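Local coordinates for crystal protein (Bacillus thuringiensis serovar dakota, PDB 2ZTB) that recognises cancer cells as a bacterial toxin and probably kills them by forming beta-barrel pores in their membranes, as related toxins do, at residues L16-F27 / N213-S223. Residues are numbered along the deposited sequence; the frame is centred on the assembly and turned at random.
Sequences LSSSPESVRSRF and NPARDVLNTTS
Over one face of the Phe-27 ring sits the CG1 methyl of Val-218, almost centred in a CH-pi contact at 3.9 Å from the centroid, while the Asn-213 side chain runs past the ring in the opposite direction, its amide plane steeply inclined (74°) to it. At the edge of the Arg-26 guanidinium, NH1 donates to Asp-217 O (2.8 Å), in the carbonyl plane but bent (146°), the oxygen tilted a little from the guanidinium plane. The arginine chain, bent at chi2 (-103°) and chi3, folds CB and CG over the Val-218 backbone. In the amide plane of Asn-220, ND2 donates to Ser-17 O (2.9 Å) from above the carbonyl plane. Ser-18 OG takes a nearly straight bond from Asn-220 N (3.0 Å) and donates to Leu-16 O. A water joins Val-218 O to Ser-22 OG, whose residue forms a capping box with Ser-19. Between the Arg-26 and Ser-18 bonds, Val-23 CG2 packs on Leu-219 CD2 (3.7 Å); at the far end Leu-16 CB lies against Thr-221 CG2. Near one end of the elongated, mostly beta-strand activated toxin, helix 20-31 and its preceding loop thus pack on the connection between strands 210-214 and 223-247, beside Phe-195 of strand 168-199 and Ile-38 of strand 37-40.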
ATOM      1  N   LEU A  16      16.836  -9.145  -5.980  1.00 55.29           N
ATOM      2  CA  LEU A  16      17.318 -10.430  -5.464  1.00 54.74           C
ATOM      3  C   LEU A  16      18.819 -10.336  -5.108  1.00 54.88           C
ATOM      4  O   LEU A  16      19.566 -11.342  -5.139  1.00 55.08           O
ATOM      5  CB  LEU A  16      17.079 -11.532  -6.487  1.00 54.70           C
ATOM      6  CG  LEU A  16      15.667 -12.084  -6.821  1.00 55.18           C
ATOM      7  CD1 LEU A  16      14.754 -12.173  -5.601  1.00 52.80           C
ATOM      8  CD2 LEU A  16      15.007 -11.312  -7.934  1.00 55.00           C
ATOM      9  N   SER A  17      19.261  -9.125  -4.786  1.00 53.47           N
ATOM     10  CA  SER A  17      20.647  -8.878  -4.392  1.00 53.35           C
ATOM     11  C   SER A  17      21.656  -9.352  -5.438  1.00 53.11           C
ATOM     12  O   SER A  17      22.820  -9.623  -5.114  1.00 52.12           O
ATOM     13  CB  SER A  17      20.933  -9.521  -3.040  1.00 53.53           C
ATOM     14  OG  SER A  17      20.083  -8.973  -2.048  1.00 52.92           O
ATOM     15  N   SER A  18      21.197  -9.436  -6.690  1.00 52.71           N
ATOM     16  CA  SER A  18      22.021  -9.943  -7.767  1.00 52.95           C
ATOM     17  C   SER A  18      22.133  -8.988  -8.951  1.00 53.14           C
ATOM     18  O   SER A  18      21.634  -7.850  -8.909  1.00 52.62           O
ATOM     19  CB  SER A  18      21.532 -11.328  -8.212  1.00 52.77           C
ATOM     20  OG  SER A  18      21.194 -12.106  -7.082  1.00 52.77           O
ATOM     21  N   SER A  19      22.823  -9.462  -9.990  1.00 53.09           N
ATOM     22  CA  SER A  19      23.136  -8.668 -11.157  1.00 54.24           C
ATOM     23  C   SER A  19      23.283  -9.615 -12.342  1.00 54.71           C
ATOM     24  O   SER A  19      23.421 -10.818 -12.151  1.00 55.76           O
ATOM     25  CB  SER A  19      24.411  -7.829 -10.925  1.00 53.87           C
ATOM     26  OG  SER A  19      25.556  -8.640 -10.627  1.00 54.79           O
ATOM     27  N   PRO A  20      23.193  -9.097 -13.578  1.00 55.15           N
ATOM     28  CA  PRO A  20      23.522  -9.982 -14.695  1.00 54.80           C
ATOM     29  C   PRO A  20      24.943 -10.540 -14.602  1.00 55.20           C
ATOM     30  O   PRO A  20      25.202 -11.687 -15.019  1.00 55.71           O
ATOM     31  CB  PRO A  20      23.372  -9.067 -15.917  1.00 54.49           C
ATOM     32  CG  PRO A  20      22.359  -8.028 -15.462  1.00 54.40           C
ATOM     33  CD  PRO A  20      22.740  -7.765 -14.042  1.00 54.59           C
ATOM     34  N   GLU A  21      25.860  -9.741 -14.069  1.00 55.36           N
ATOM     35  CA  GLU A  21      27.263 -10.152 -13.966  1.00 55.29           C
ATOM     36  C   GLU A  21      27.423 -11.270 -12.957  1.00 54.74           C
ATOM     37  O   GLU A  21      28.235 -12.151 -13.144  1.00 56.08           O
ATOM     38  CB  GLU A  21      28.161  -8.972 -13.576  1.00 55.24           C
ATOM     39  CG  GLU A  21      28.350  -7.897 -14.660  1.00 57.63           C
ATOM     40  CD  GLU A  21      27.135  -6.956 -14.852  1.00 61.57           C
ATOM     41  OE1 GLU A  21      26.296  -6.802 -13.928  1.00 61.12           O
ATOM     42  OE2 GLU A  21      27.035  -6.351 -15.948  1.00 63.28           O
ATOM     43  N   SER A  22      26.654 -11.231 -11.879  1.00 54.41           N
ATOM     44  CA  SER A  22      26.791 -12.216 -10.845  1.00 54.03           C
ATOM     45  C   SER A  22      26.155 -13.531 -11.280  1.00 54.48           C
ATOM     46  O   SER A  22      26.633 -14.589 -10.882  1.00 55.51           O
ATOM     47  CB  SER A  22      26.240 -11.710  -9.511  1.00 53.39           C
ATOM     48  OG  SER A  22      24.827 -11.731  -9.461  1.00 54.18           O
ATOM     49  N   VAL A  23      25.097 -13.454 -12.104  1.00 54.59           N
ATOM     50  CA  VAL A  23      24.433 -14.615 -12.720  1.00 53.25           C
ATOM     51  C   VAL A  23      25.374 -15.275 -13.727  1.00 53.77           C
ATOM     52  O   VAL A  23      25.565 -16.494 -13.724  1.00 53.86           O
ATOM     53  CB  VAL A  23      23.062 -14.199 -13.397  1.00 53.81           C
ATOM     54  CG1 VAL A  23      22.524 -15.276 -14.385  1.00 50.78           C
ATOM     55  CG2 VAL A  23      22.004 -13.865 -12.342  1.00 52.46           C
ATOM     56  N   ARG A  24      25.977 -14.466 -14.586  1.00 53.70           N
ATOM     57  CA  ARG A  24      26.938 -14.968 -15.548  1.00 53.78           C
ATOM     58  C   ARG A  24      28.099 -15.709 -14.849  1.00 53.84           C
ATOM     59  O   ARG A  24      28.533 -16.780 -15.303  1.00 53.89           O
ATOM     60  CB  ARG A  24      27.453 -13.813 -16.413  1.00 54.00           C
ATOM     61  CG  ARG A  24      28.256 -14.249 -17.607  1.00 54.11           C
ATOM     62  CD  ARG A  24      29.014 -13.092 -18.202  1.00 54.69           C
ATOM     63  NE  ARG A  24      29.496 -13.425 -19.536  1.00 56.41           N
ATOM     64  CZ  ARG A  24      29.972 -12.544 -20.414  1.00 57.95           C
ATOM     65  NH1 ARG A  24      30.050 -11.248 -20.106  1.00 58.07           N
ATOM     66  NH2 ARG A  24      30.375 -12.960 -21.608  1.00 57.65           N
ATOM     67  N   SER A  25      28.575 -15.152 -13.738  1.00 54.01           N
ATOM     68  CA  SER A  25      29.719 -15.708 -12.983  1.00 54.33           C
ATOM     69  C   SER A  25      29.369 -17.042 -12.325  1.00 54.76           C
ATOM     70  O   SER A  25      30.202 -17.941 -12.232  1.00 55.13           O
ATOM     71  CB  SER A  25      30.190 -14.702 -11.932  1.00 54.50           C
ATOM     72  OG  SER A  25      31.221 -15.237 -11.096  1.00 57.07           O
ATOM     73  N   ARG A  26      28.121 -17.170 -11.888  1.00 54.93           N
ATOM     74  CA  ARG A  26      27.607 -18.420 -11.356  1.00 54.94           C
ATOM     75  C   ARG A  26      27.536 -19.535 -12.421  1.00 54.86           C
ATOM     76  O   ARG A  26      27.912 -20.667 -12.152  1.00 55.44           O
ATOM     77  CB  ARG A  26      26.257 -18.162 -10.665  1.00 54.87           C
ATOM     78  CG  ARG A  26      26.398 -17.540  -9.252  1.00 54.72           C
ATOM     79  CD  ARG A  26      26.160 -18.578  -8.109  1.00 57.07           C
ATOM     80  NE  ARG A  26      27.238 -19.535  -8.043  1.00 61.82           N
ATOM     81  CZ  ARG A  26      27.160 -20.871  -8.062  1.00 60.74           C
ATOM     82  NH1 ARG A  26      26.018 -21.555  -8.078  1.00 58.83           N
ATOM     83  NH2 ARG A  26      28.291 -21.528  -8.040  1.00 59.65           N
ATOM     84  N   PHE A  27      27.065 -19.200 -13.622  1.00 54.57           N
ATOM     85  CA  PHE A  27      27.048 -20.106 -14.767  1.00 54.09           C
ATOM     86  C   PHE A  27      28.469 -20.531 -15.113  1.00 54.84           C
ATOM     87  O   PHE A  27      28.738 -21.696 -15.359  1.00 55.25           O
ATOM     88  CB  PHE A  27      26.398 -19.421 -15.981  1.00 53.47           C
ATOM     89  CG  PHE A  27      24.892 -19.609 -16.078  1.00 52.13           C
ATOM     90  CD1 PHE A  27      24.033 -18.512 -15.977  1.00 49.49           C
ATOM     91  CD2 PHE A  27      24.342 -20.876 -16.299  1.00 49.84           C
ATOM     92  CE1 PHE A  27      22.650 -18.670 -16.081  1.00 49.87           C
ATOM     93  CE2 PHE A  27      22.944 -21.063 -16.412  1.00 51.69           C
ATOM     94  CZ  PHE A  27      22.093 -19.959 -16.306  1.00 51.55           C
ATOM     95  N   ASN A 213      19.381 -23.344 -15.658  1.00 52.96           N
ATOM     96  CA  ASN A 213      19.527 -23.662 -14.251  1.00 53.45           C
ATOM     97  C   ASN A 213      18.455 -22.935 -13.487  1.00 53.72           C
ATOM     98  O   ASN A 213      18.112 -21.807 -13.840  1.00 53.68           O
ATOM     99  CB  ASN A 213      20.910 -23.252 -13.731  1.00 54.06           C
ATOM    100  CG  ASN A 213      21.963 -24.277 -14.044  1.00 54.54           C
ATOM    101  OD1 ASN A 213      22.239 -25.167 -13.246  1.00 55.42           O
ATOM    102  ND2 ASN A 213      22.538 -24.179 -15.224  1.00 57.13           N
ATOM    103  N   PRO A 214      17.897 -23.580 -12.447  1.00 54.19           N
ATOM    104  CA  PRO A 214      16.902 -22.872 -11.635  1.00 53.86           C
ATOM    105  C   PRO A 214      17.496 -21.592 -11.081  1.00 54.14           C
ATOM    106  O   PRO A 214      18.702 -21.527 -10.819  1.00 53.70           O
ATOM    107  CB  PRO A 214      16.576 -23.857 -10.501  1.00 53.43           C
ATOM    108  CG  PRO A 214      17.619 -24.900 -10.567  1.00 54.79           C
ATOM    109  CD  PRO A 214      18.127 -24.955 -11.971  1.00 53.94           C
ATOM    110  N   ALA A 215      16.647 -20.580 -10.925  1.00 54.53           N
ATOM    111  CA  ALA A 215      17.019 -19.284 -10.353  1.00 54.73           C
ATOM    112  C   ALA A 215      17.884 -19.384  -9.082  1.00 55.06           C
ATOM    113  O   ALA A 215      18.797 -18.589  -8.895  1.00 55.85           O
ATOM    114  CB  ALA A 215      15.733 -18.453 -10.084  1.00 54.40           C
ATOM    115  N   ARG A 216      17.601 -20.354  -8.219  1.00 55.64           N
ATOM    116  CA  ARG A 216      18.329 -20.531  -6.948  1.00 56.45           C
ATOM    117  C   ARG A 216      19.813 -20.881  -7.146  1.00 55.78           C
ATOM    118  O   ARG A 216      20.634 -20.616  -6.263  1.00 56.33           O
ATOM    119  CB  ARG A 216      17.628 -21.584  -6.058  1.00 56.16           C
ATOM    120  CG  ARG A 216      18.167 -22.992  -6.198  1.00 58.42           C
ATOM    121  CD  ARG A 216      17.424 -24.000  -5.319  1.00 59.45           C
ATOM    122  NE  ARG A 216      16.168 -24.407  -5.949  1.00 64.73           N
ATOM    123  CZ  ARG A 216      16.032 -25.462  -6.744  1.00 64.39           C
ATOM    124  NH1 ARG A 216      14.849 -25.732  -7.276  1.00 65.70           N
ATOM    125  NH2 ARG A 216      17.068 -26.244  -7.003  1.00 65.40           N
ATOM    126  N   ASP A 217      20.149 -21.470  -8.296  1.00 54.41           N
ATOM    127  CA  ASP A 217      21.535 -21.773  -8.650  1.00 53.87           C
ATOM    128  C   ASP A 217      22.370 -20.568  -9.086  1.00 53.56           C
ATOM    129  O   ASP A 217      23.596 -20.634  -9.036  1.00 53.59           O
ATOM    130  CB  ASP A 217      21.598 -22.811  -9.778  1.00 54.07           C
ATOM    131  CG  ASP A 217      21.129 -24.187  -9.350  1.00 55.17           C
ATOM    132  OD1 ASP A 217      20.824 -24.400  -8.153  1.00 55.68           O
ATOM    133  OD2 ASP A 217      21.076 -25.071 -10.227  1.00 58.46           O
ATOM    134  N   VAL A 218      21.729 -19.489  -9.549  1.00 52.94           N
ATOM    135  CA  VAL A 218      22.485 -18.372 -10.142  1.00 52.27           C
ATOM    136  C   VAL A 218      22.224 -16.997  -9.478  1.00 52.66           C
ATOM    137  O   VAL A 218      22.934 -16.017  -9.760  1.00 52.70           O
ATOM    138  CB  VAL A 218      22.293 -18.314 -11.689  1.00 52.98           C
ATOM    139  CG1 VAL A 218      22.875 -19.604 -12.360  1.00 50.52           C
ATOM    140  CG2 VAL A 218      20.787 -18.121 -12.077  1.00 50.27           C
ATOM    141  N   LEU A 219      21.231 -16.940  -8.589  1.00 52.08           N
ATOM    142  CA  LEU A 219      20.889 -15.714  -7.872  1.00 52.50           C
ATOM    143  C   LEU A 219      21.310 -15.856  -6.420  1.00 53.04           C
ATOM    144  O   LEU A 219      21.336 -16.966  -5.885  1.00 52.83           O
ATOM    145  CB  LEU A 219      19.361 -15.420  -7.958  1.00 52.38           C
ATOM    146  CG  LEU A 219      18.707 -15.036  -9.306  1.00 52.03           C
ATOM    147  CD1 LEU A 219      17.195 -14.992  -9.210  1.00 53.55           C
ATOM    148  CD2 LEU A 219      19.204 -13.705  -9.854  1.00 52.01           C
ATOM    149  N   ASN A 220      21.609 -14.725  -5.777  1.00 53.79           N
ATOM    150  CA  ASN A 220      22.051 -14.708  -4.385  1.00 54.12           C
ATOM    151  C   ASN A 220      20.923 -14.954  -3.412  1.00 54.71           C
ATOM    152  O   ASN A 220      21.158 -15.338  -2.261  1.00 55.25           O
ATOM    153  CB  ASN A 220      22.750 -13.393  -4.054  1.00 53.56           C
ATOM    154  CG  ASN A 220      24.073 -13.253  -4.764  1.00 54.15           C
ATOM    155  OD1 ASN A 220      24.805 -14.238  -4.959  1.00 52.82           O
ATOM    156  ND2 ASN A 220      24.399 -12.029  -5.157  1.00 51.61           N
ATOM    157  N   THR A 221      19.702 -14.716  -3.875  1.00 55.12           N
ATOM    158  CA  THR A 221      18.502 -15.006  -3.103  1.00 55.90           C
ATOM    159  C   THR A 221      17.372 -15.199  -4.087  1.00 55.99           C
ATOM    160  O   THR A 221      17.484 -14.796  -5.239  1.00 56.33           O
ATOM    161  CB  THR A 221      18.107 -13.860  -2.091  1.00 56.74           C
ATOM    162  OG1 THR A 221      17.044 -14.346  -1.256  1.00 60.00           O
ATOM    163  CG2 THR A 221      17.585 -12.623  -2.797  1.00 52.95           C
ATOM    164  N   THR A 222      16.279 -15.797  -3.635  1.00 56.44           N
ATOM    165  CA  THR A 222      15.107 -15.959  -4.488  1.00 57.02           C
ATOM    166  C   THR A 222      13.839 -15.509  -3.773  1.00 57.25           C
ATOM    167  O   THR A 222      12.727 -15.837  -4.193  1.00 57.39           O
ATOM    168  CB  THR A 222      14.932 -17.422  -4.963  1.00 57.41           C
ATOM    169  OG1 THR A 222      14.933 -18.290  -3.820  1.00 57.90           O
ATOM    170  CG2 THR A 222      16.052 -17.827  -5.941  1.00 56.74           C
ATOM    171  N   SER A 223      14.002 -14.759  -2.687  1.00 57.77           N
ATOM    172  CA  SER A 223      12.849 -14.199  -2.007  1.00 58.42           C
ATOM    173  C   SER A 223      13.031 -12.758  -1.574  1.00 58.62           C
ATOM    174  O   SER A 223      14.147 -12.252  -1.499  1.00 59.06           O
ATOM    175  CB  SER A 223      12.429 -15.075  -0.820  1.00 58.38           C
ATOM    176  OG  SER A 223      13.475 -15.197   0.105  1.00 59.06           O
TER
HETATM  177  O   HOH W   1      24.100 -14.045  -8.388  1.00 38.45           O